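Local coordinates for protein molybdopterin synthase catalytic subunit (Homo sapiens, PDB 5MPO) that catalyses the conversion of precursor Z into molybdopterin, inserting two sulfur atoms from its thiocarboxylated partner subunit to form the dithiolene group, at residues I110-V114 with V126-I130. Numbering follows the deposited sequence.
Sequences IIIAV and VSYAI
Strand 108-116, an inner strand of the mixed four-stranded sheet, packs against helix 119-136, which follows it in sequence and doubles back over one sheet face, so that Ile110, Ile112 and Val114 meet Val126, Ala129 and Ile130. The two segments run roughly antiparallel, their axes 8.7 Å apart at an angle of 146°. At the Val114 end the two valine side chains lie alongside each other, pointing opposite ways, with CG2 of Val114 3.6 Å from CG2 of Val126. Ile112 uses both branches, each on a different helix residue. Its CG2 meets CB of Ala129 at 4.1 Å, while CG1, beside the backbone N, carries CD1 to 3.9 Å from CB of Ile130. In this alpha/beta layer of the MoaE fold, strand residues alternate between the two sheet faces: Ile111 and Ala113 pack on helix 31-38. Toward the start of the strand segment, CG1 of Ile130 lies anti to the backbone N (chi1 -173°), and a bend at chi2 of 62° brings CD1 to 4.0 Å from CD1 of Ile110. No hydrogen bond joins the segments, and all the touching residues are buried. Phe49 of the adjoining strand 45-52 touches both Val126 and Ile130, and Ile130 also packs on Arg119 of the second subunit. Lys134, predicted to bind substrate, lies beside Ile130.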
ATOM      1  N   ILE C 110       8.794  -4.140  -9.240  1.00 45.50           N
ATOM      2  CA  ILE C 110       7.577  -3.395  -9.535  1.00 48.15           C
ATOM      3  C   ILE C 110       7.333  -2.398  -8.411  1.00 48.77           C
ATOM      4  O   ILE C 110       7.609  -2.686  -7.250  1.00 47.33           O
ATOM      5  CB  ILE C 110       6.328  -4.319  -9.784  1.00 46.62           C
ATOM      6  CG1 ILE C 110       5.101  -3.481 -10.037  1.00 50.36           C
ATOM      7  CG2 ILE C 110       6.017  -5.218  -8.628  1.00 50.27           C
ATOM      8  CD1 ILE C 110       4.055  -4.109 -10.911  1.00 51.81           C
ATOM      9  N   ILE C 111       6.832  -1.225  -8.767  1.00 45.39           N
ATOM     10  CA  ILE C 111       6.373  -0.282  -7.776  1.00 44.74           C
ATOM     11  C   ILE C 111       5.162   0.294  -8.428  1.00 44.89           C
ATOM     12  O   ILE C 111       5.215   0.808  -9.558  1.00 47.66           O
ATOM     13  CB  ILE C 111       7.403   0.821  -7.458  1.00 45.05           C
ATOM     14  CG1 ILE C 111       8.654   0.266  -6.795  1.00 48.54           C
ATOM     15  CG2 ILE C 111       6.862   1.895  -6.535  1.00 45.85           C
ATOM     16  CD1 ILE C 111       9.736   1.336  -6.661  1.00 47.08           C
ATOM     17  N   ILE C 112       4.061   0.196  -7.693  1.00 48.60           N
ATOM     18  CA  ILE C 112       2.779   0.805  -8.024  1.00 45.34           C
ATOM     19  C   ILE C 112       2.424   1.776  -6.913  1.00 45.53           C
ATOM     20  O   ILE C 112       2.565   1.463  -5.713  1.00 45.97           O
ATOM     21  CB  ILE C 112       1.686  -0.256  -8.121  1.00 44.15           C
ATOM     22  CG1 ILE C 112       1.990  -1.237  -9.256  1.00 48.96           C
ATOM     23  CG2 ILE C 112       0.362   0.409  -8.415  1.00 47.78           C
ATOM     24  CD1 ILE C 112       1.236  -2.550  -9.206  1.00 49.50           C
ATOM     25  N   ALA C 113       1.983   2.946  -7.317  1.00 42.36           N
ATOM     26  CA  ALA C 113       1.528   3.949  -6.409  1.00 41.34           C
ATOM     27  C   ALA C 113       0.222   4.590  -6.932  1.00 43.20           C
ATOM     28  O   ALA C 113       0.095   4.829  -8.124  1.00 47.02           O
ATOM     29  CB  ALA C 113       2.614   4.997  -6.248  1.00 42.18           C
ATOM     30  N   VAL C 114      -0.701   4.901  -6.018  1.00 43.75           N
ATOM     31  CA  VAL C 114      -1.939   5.620  -6.311  1.00 43.42           C
ATOM     32  C   VAL C 114      -2.189   6.660  -5.263  1.00 44.27           C
ATOM     33  O   VAL C 114      -2.074   6.344  -4.080  1.00 45.47           O
ATOM     34  CB  VAL C 114      -3.177   4.667  -6.321  1.00 44.54           C
ATOM     35  CG1 VAL C 114      -4.436   5.447  -6.698  1.00 41.78           C
ATOM     36  CG2 VAL C 114      -2.962   3.535  -7.318  1.00 45.10           C
ATOM     37  N   VAL C 126      -4.641   0.075  -5.608  1.00 43.90           N
ATOM     38  CA  VAL C 126      -3.322  -0.506  -5.670  1.00 42.24           C
ATOM     39  C   VAL C 126      -3.471  -2.001  -5.704  1.00 45.98           C
ATOM     40  O   VAL C 126      -2.807  -2.713  -6.478  1.00 42.29           O
ATOM     41  CB  VAL C 126      -2.459  -0.084  -4.487  1.00 44.08           C
ATOM     42  CG1 VAL C 126      -1.289  -1.033  -4.276  1.00 48.14           C
ATOM     43  CG2 VAL C 126      -1.908   1.299  -4.750  1.00 45.25           C
ATOM     44  N   SER C 127      -4.369  -2.472  -4.875  1.00 43.29           N
ATOM     45  CA  SER C 127      -4.618  -3.884  -4.786  1.00 47.52           C
ATOM     46  C   SER C 127      -5.149  -4.454  -6.122  1.00 42.38           C
ATOM     47  O   SER C 127      -4.652  -5.455  -6.587  1.00 35.90           O
ATOM     48  CB  SER C 127      -5.586  -4.152  -3.642  1.00 47.43           C
ATOM     49  OG  SER C 127      -5.763  -5.527  -3.503  1.00 68.19           O
ATOM     50  N   TYR C 128      -6.150  -3.808  -6.714  1.00 37.74           N
ATOM     51  CA  TYR C 128      -6.632  -4.177  -8.027  1.00 42.76           C
ATOM     52  C   TYR C 128      -5.519  -4.090  -9.120  1.00 46.30           C
ATOM     53  O   TYR C 128      -5.472  -4.915 -10.005  1.00 44.24           O
ATOM     54  CB  TYR C 128      -7.756  -3.265  -8.461  1.00 41.19           C
ATOM     55  CG  TYR C 128      -8.222  -3.550  -9.883  1.00 43.74           C
ATOM     56  CD1 TYR C 128      -9.104  -4.644 -10.163  1.00 42.25           C
ATOM     57  CD2 TYR C 128      -7.792  -2.738 -10.967  1.00 42.87           C
ATOM     58  CE1 TYR C 128      -9.570  -4.883 -11.449  1.00 44.06           C
ATOM     59  CE2 TYR C 128      -8.238  -2.988 -12.282  1.00 37.25           C
ATOM     60  CZ  TYR C 128      -9.114  -4.053 -12.536  1.00 41.40           C
ATOM     61  OH  TYR C 128      -9.541  -4.307 -13.837  1.00 45.25           O
ATOM     62  N   ALA C 129      -4.660  -3.082  -9.034  1.00 42.92           N
ATOM     63  CA  ALA C 129      -3.604  -2.921  -9.997  1.00 43.05           C
ATOM     64  C   ALA C 129      -2.612  -4.109  -9.969  1.00 43.69           C
ATOM     65  O   ALA C 129      -2.358  -4.712 -11.007  1.00 51.00           O
ATOM     66  CB  ALA C 129      -2.895  -1.606  -9.785  1.00 39.55           C
ATOM     67  N   ILE C 130      -2.055  -4.436  -8.819  1.00 44.06           N
ATOM     68  CA  ILE C 130      -1.127  -5.550  -8.752  1.00 45.51           C
ATOM     69  C   ILE C 130      -1.768  -6.902  -9.121  1.00 45.28           C
ATOM     70  O   ILE C 130      -1.173  -7.685  -9.824  1.00 54.51           O
ATOM     71  CB  ILE C 130      -0.368  -5.633  -7.410  1.00 48.30           C
ATOM     72  CG1 ILE C 130       0.711  -6.732  -7.489  1.00 48.02           C
ATOM     73  CG2 ILE C 130      -1.288  -5.928  -6.224  1.00 57.41           C
ATOM     74  CD1 ILE C 130       1.786  -6.475  -8.562  1.00 48.64           C
TER